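Lipase (Penicillium expansum, PDB 3G7N) hydrolyses triacylglycerols and other acylglycerol lipids, releasing free fatty acids, as a secreted alkaline lipase of the alpha/beta hydrolase superfamily. Local coordinates at residues A15-A20 and A59-G64; A20-C25 and V129-G134. All blocks are in the same frame, centred on the assembly; numbering follows the deposited sequence.

Interaction 1 (A15-A20 and A59-G64). With SO4 (sulfate ion), chain E.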
loop_
_atom_site.group_PDB
_atom_site.type_symbol
_atom_site.label_atom_id
_atom_site.label_comp_id
_atom_site.label_asym_id
_atom_site.label_seq_id
_atom_site.Cartn_x
_atom_site.Cartn_y
_atom_site.Cartn_z
ATOM N N ALA A 15 7.955 -4.307 -3.805
ATOM C CA ALA A 15 8.504 -3.165 -4.528
ATOM C C ALA A 15 8.576 -3.413 -6.016
ATOM O O ALA A 15 8.303 -2.518 -6.807
ATOM C CB ALA A 15 9.861 -2.797 -3.964
ATOM N N LYS A 16 8.901 -4.657 -6.408
ATOM C CA LYS A 16 8.858 -5.013 -7.827
ATOM C C LYS A 16 7.453 -4.908 -8.427
ATOM O O LYS A 16 7.270 -4.377 -9.504
ATOM C CB LYS A 16 9.454 -6.404 -8.083
ATOM C CG LYS A 16 10.966 -6.451 -7.833
ATOM C CD LYS A 16 11.481 -7.895 -7.635
ATOM C CE LYS A 16 11.398 -8.718 -8.885
ATOM N NZ LYS A 16 12.021 -10.056 -8.630
ATOM N N LEU A 17 6.454 -5.417 -7.706
ATOM C CA LEU A 17 5.074 -5.312 -8.155
ATOM C C LEU A 17 4.633 -3.858 -8.250
ATOM O O LEU A 17 3.938 -3.466 -9.188
ATOM C CB LEU A 17 4.145 -6.069 -7.205
ATOM C CG LEU A 17 4.331 -7.592 -7.165
ATOM C CD1 LEU A 17 3.434 -8.194 -6.113
ATOM C CD2 LEU A 17 4.060 -8.234 -8.516
ATOM N N SER A 18 5.021 -3.072 -7.252
ATOM C CA SER A 18 4.684 -1.652 -7.265
ATOM C C SER A 18 5.314 -0.937 -8.465
ATOM O O SER A 18 4.682 -0.104 -9.094
ATOM C CB SER A 18 5.152 -0.993 -5.981
ATOM O OG SER A 18 4.470 -1.479 -4.834
ATOM N N SER A 19 6.564 -1.290 -8.780
ATOM C CA SER A 19 7.246 -0.749 -9.971
ATOM C C SER A 19 6.532 -1.144 -11.269
ATOM O O SER A 19 6.296 -0.315 -12.157
ATOM C CB SER A 19 8.701 -1.240 -9.986
ATOM O OG SER A 19 9.440 -0.701 -11.088
ATOM N N ALA A 20 6.080 -2.402 -11.318
ATOM C CA ALA A 20 5.321 -2.899 -12.477
ATOM C C ALA A 20 4.064 -2.070 -12.714
ATOM O O ALA A 20 3.629 -1.909 -13.859
ATOM C CB ALA A 20 4.966 -4.385 -12.301
ATOM N N ALA A 59 -4.316 -10.611 -5.871
ATOM C CA ALA A 59 -3.532 -9.396 -5.603
ATOM C C ALA A 59 -4.226 -8.172 -6.176
ATOM O O ALA A 59 -4.736 -8.185 -7.299
ATOM C CB ALA A 59 -2.161 -9.530 -6.230
ATOM N N VAL A 60 -4.183 -7.105 -5.390
ATOM C CA VAL A 60 -4.585 -5.758 -5.808
ATOM C C VAL A 60 -3.362 -4.849 -5.753
ATOM O O VAL A 60 -2.795 -4.626 -4.670
ATOM C CB VAL A 60 -5.671 -5.196 -4.871
ATOM C CG1 VAL A 60 -6.059 -3.786 -5.291
ATOM C CG2 VAL A 60 -6.914 -6.125 -4.828
ATOM N N ILE A 61 -2.929 -4.364 -6.911
ATOM C CA ILE A 61 -1.670 -3.617 -7.006
ATOM C C ILE A 61 -2.011 -2.214 -7.492
ATOM O O ILE A 61 -2.559 -2.048 -8.586
ATOM C CB ILE A 61 -0.705 -4.266 -8.005
ATOM C CG1 ILE A 61 -0.470 -5.748 -7.688
ATOM C CG2 ILE A 61 0.630 -3.525 -8.002
ATOM C CD1 ILE A 61 0.260 -6.504 -8.800
ATOM N N MET A 62 -1.771 -1.220 -6.645
ATOM C CA MET A 62 -2.149 0.153 -6.961
ATOM C C MET A 62 -0.946 0.969 -7.390
ATOM O O MET A 62 0.117 0.908 -6.773
ATOM C CB MET A 62 -2.791 0.816 -5.753
ATOM C CG MET A 62 -4.099 0.115 -5.300
ATOM S SD MET A 62 -5.315 -0.186 -6.624
ATOM C CE MET A 62 -5.762 1.501 -7.056
ATOM N N ARG A 63 -1.141 1.779 -8.419
ATOM C CA ARG A 63 -0.082 2.687 -8.875
ATOM C C ARG A 63 -0.078 3.942 -8.029
ATOM O O ARG A 63 -1.147 4.494 -7.734
ATOM C CB ARG A 63 -0.257 3.024 -10.352
ATOM C CG ARG A 63 0.981 3.681 -10.959
ATOM C CD ARG A 63 0.673 4.242 -12.321
ATOM N NE ARG A 63 -0.130 5.447 -12.196
ATOM C CZ ARG A 63 -0.803 6.001 -13.193
ATOM N NH1 ARG A 63 -0.512 5.675 -14.449
ATOM N NH2 ARG A 63 -1.600 7.024 -12.947
ATOM N N GLY A 64 1.112 4.517 -7.827
ATOM C CA GLY A 64 1.236 5.907 -7.377
ATOM C C GLY A 64 0.916 6.931 -8.473
ATOM O O GLY A 64 0.385 6.598 -9.541
HETATM S S SO4 E . 13.597 -10.672 -11.634
HETATM O O1 SO4 E . 13.565 -9.403 -12.359
HETATM O O2 SO4 E . 12.305 -11.045 -11.042
HETATM O O3 SO4 E . 14.059 -11.749 -12.515
HETATM O O4 SO4 E . 14.598 -10.560 -10.568
HETATM O O HOH W 1 2.813 1.459 -7.045
#

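Interaction 2 (A20-C25 and V129-G134)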
loop_
_atom_site.group_PDB
_atom_site.type_symbol
_atom_site.label_atom_id
_atom_site.label_comp_id
_atom_site.label_asym_id
_atom_site.label_seq_id
_atom_site.Cartn_x
_atom_site.Cartn_y
_atom_site.Cartn_z
ATOM N N ALA A 20 6.080 -2.402 -11.318
ATOM C CA ALA A 20 5.321 -2.899 -12.477
ATOM C C ALA A 20 4.064 -2.070 -12.714
ATOM O O ALA A 20 3.629 -1.909 -13.859
ATOM C CB ALA A 20 4.966 -4.385 -12.301
ATOM N N ALA A 21 3.414 -1.640 -11.634
ATOM C CA ALA A 21 2.223 -0.828 -11.771
ATOM C C ALA A 21 2.539 0.512 -12.450
ATOM O O ALA A 21 1.751 1.000 -13.261
ATOM C CB ALA A 21 1.587 -0.597 -10.435
ATOM N N TYR A 22 3.695 1.089 -12.131
ATOM C CA TYR A 22 4.135 2.314 -12.824
ATOM C C TYR A 22 4.488 2.024 -14.286
ATOM O O TYR A 22 4.140 2.799 -15.172
ATOM C CB TYR A 22 5.352 2.922 -12.131
ATOM C CG TYR A 22 5.070 3.588 -10.808
ATOM C CD1 TYR A 22 4.427 4.828 -10.757
ATOM C CD2 TYR A 22 5.537 3.036 -9.617
ATOM C CE1 TYR A 22 4.225 5.476 -9.538
ATOM C CE2 TYR A 22 5.372 3.695 -8.413
ATOM C CZ TYR A 22 4.741 4.923 -8.388
ATOM O OH TYR A 22 4.602 5.566 -7.193
ATOM N N THR A 23 5.119 0.884 -14.552
ATOM C CA THR A 23 5.517 0.517 -15.907
ATOM C C THR A 23 4.309 0.223 -16.791
ATOM O O THR A 23 4.306 0.556 -17.976
ATOM C CB THR A 23 6.425 -0.717 -15.852
ATOM O OG1 THR A 23 7.625 -0.373 -15.169
ATOM C CG2 THR A 23 6.750 -1.245 -17.247
ATOM N N GLY A 24 3.222 -0.257 -16.187
ATOM C CA GLY A 24 2.040 -0.665 -16.945
ATOM C C GLY A 24 2.270 -1.980 -17.663
ATOM O O GLY A 24 1.780 -2.192 -18.770
ATOM N N CYS A 25 2.896 -2.920 -16.970
ATOM C CA CYS A 25 3.157 -4.260 -17.512
ATOM C C CYS A 25 1.930 -4.896 -18.156
ATOM O O CYS A 25 0.843 -4.840 -17.591
ATOM C CB CYS A 25 3.688 -5.167 -16.406
ATOM S SG CYS A 25 5.242 -4.612 -15.752
ATOM N N VAL A 129 -0.901 -4.109 -2.517
ATOM C CA VAL A 129 0.435 -3.505 -2.523
ATOM C C VAL A 129 0.430 -2.262 -3.389
ATOM O O VAL A 129 -0.305 -2.181 -4.386
ATOM C CB VAL A 129 1.471 -4.532 -3.058
ATOM C CG1 VAL A 129 1.097 -5.039 -4.423
ATOM C CG2 VAL A 129 2.857 -3.972 -3.068
ATOM N N GLY A 130 1.325 -1.336 -3.042
ATOM C CA GLY A 130 1.555 -0.182 -3.890
ATOM C C GLY A 130 2.534 0.759 -3.244
ATOM O O GLY A 130 2.824 0.663 -2.065
ATOM N N HIS A 131 3.022 1.697 -4.049
ATOM C CA HIS A 131 4.067 2.640 -3.627
ATOM C C HIS A 131 3.557 4.096 -3.684
ATOM O O HIS A 131 2.837 4.486 -4.593
ATOM C CB HIS A 131 5.279 2.466 -4.541
ATOM C CG HIS A 131 6.321 3.541 -4.386
ATOM N ND1 HIS A 131 6.357 4.648 -5.203
ATOM C CD2 HIS A 131 7.426 3.602 -3.610
ATOM C CE1 HIS A 131 7.411 5.383 -4.887
ATOM N NE2 HIS A 131 8.076 4.771 -3.931
ATOM N N SER A 132 3.984 4.892 -2.694
ATOM C CA SER A 132 3.699 6.332 -2.639
ATOM C C SER A 132 2.178 6.545 -2.494
ATOM O O SER A 132 1.595 6.007 -1.547
ATOM C CB SER A 132 4.340 7.054 -3.825
ATOM O OG SER A 132 4.215 8.466 -3.644
ATOM N N LEU A 133 1.534 7.296 -3.379
ATOM C CA LEU A 133 0.075 7.362 -3.347
ATOM C C LEU A 133 -0.528 5.964 -3.462
ATOM O O LEU A 133 -1.574 5.690 -2.879
ATOM C CB LEU A 133 -0.462 8.264 -4.466
ATOM C CG LEU A 133 -2.001 8.313 -4.614
ATOM C CD1 LEU A 133 -2.708 8.873 -3.380
ATOM C CD2 LEU A 133 -2.436 9.083 -5.876
ATOM N N GLY A 134 0.111 5.091 -4.251
ATOM C CA GLY A 134 -0.301 3.691 -4.311
ATOM C C GLY A 134 -0.233 2.983 -2.965
ATOM O O GLY A 134 -1.023 2.066 -2.698
#

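Interaction 1 (A15-A20 and A59-G64)
Leu17 and Ile61 carry this contact, a worked case of a helix seated on a beta sheet through apolar branches and one bridging water. Early in the segment, on helix 8-23, the side chain of Lys16 touches Phe30 and runs on to a sulfate, probably taken up from the crystallisation liquor. A bend in the middle of its chain (chi3 68°) brings the ammonium group to this ion, with NZ of Lys16 hydrogen-bonded to sulfate O2 at 2.6 Å; Ser258 OG binds the same sulfate. With an alanine here, the sulfate would probably lose its ammonium partner and be held more loosely, and Phe30 would lose the aliphatic chain touching it. Leu17 turns to the strand. Its CD2 meets CD1 of Ile61 at 4.2 Å, the two side chains crossing at about a right angle. The closer approach is to the helix backbone, where Ile61 CG2 lies 3.5 Å from Leu17 O. With CG1 beside the backbone N (chi1 -54°) and CG2 anti to it, Ile61 sends CD1 to the leucine side chain and CG2 to the carbonyl of the same residue. At Ser18 the link becomes polar: one water donates to both carbonyls, 3.2 Å from Ser18 O and 2.8 Å from Met62 O. Ser18 OG bonds back to Ala14 O within its own helix. Helix 8-23 thus lies on one face of the mixed sheet, while Val60 and Met62 pack against helix 97-120; strand 57-62 runs between antiparallel 45-52 and parallel 125-131.

Interaction 2 (A20-C25 and V129-G134)
Tyr22, which buries more surface here than any other residue, extends from the last turn of helix 8-23 to the end of strand 125-131, where it meets His131. Its hydroxyl OH and His131 ND1 are hydrogen-bonded at 2.8 Å, the oxygen lying in the plane of the imidazole at its edge. The rings meet rim to rim, with planes at 71° and centroids 5.6 Å apart, and neither covers the other's face; CE2 of Tyr22 also comes within 3.5 Å of His131 ND1. With CG anti to the backbone N (chi1 169°), the His131 ring is carried toward the tyrosine, and its turn about the CB-CG bond presents ND1. Its other nitrogen, NE2, is bonded to His241 O. Ser132, the nucleophile, adds a lighter touch: its CB is 3.7 Å from Tyr22 OH, while OG turns to His241 NE2. The backbone of Ser132 has positive phi (64°), the strained turn of the nucleophile elbow, whose sequence Gly-His-Ser-Leu-Gly fits the GxSxG motif of these lipases. Hydrogen-bonded at both nitrogens, the His131 ring is probably held in its rotation. Tyr22 is thus linked through the imidazole to the carbonyl of the charge-relay His241, a second-shell chain likely to bear on how both groups are placed.

Interactions 1 and 2 have centres about 4 Å apart and touch directly. Both draw on helix 8-23, sharing Ala20, and both reach the same mixed sheet, on the neighbouring parallel strands 57-62 and 125-131. Probable backbone hydrogen bonds join those strands, Met62 N to Val129 O and Val60 O to Val129 N, each 2.9 Å. Along the chain the order is 15-20, 20-25, 59-64, 129-134, so the two contacts interleave. One helix therefore lies against the sheet in interaction 1 and, at its C-terminal end, meets the nucleophile elbow in interaction 2, which ties the N-terminal part of the lipase to the core carrying its active site.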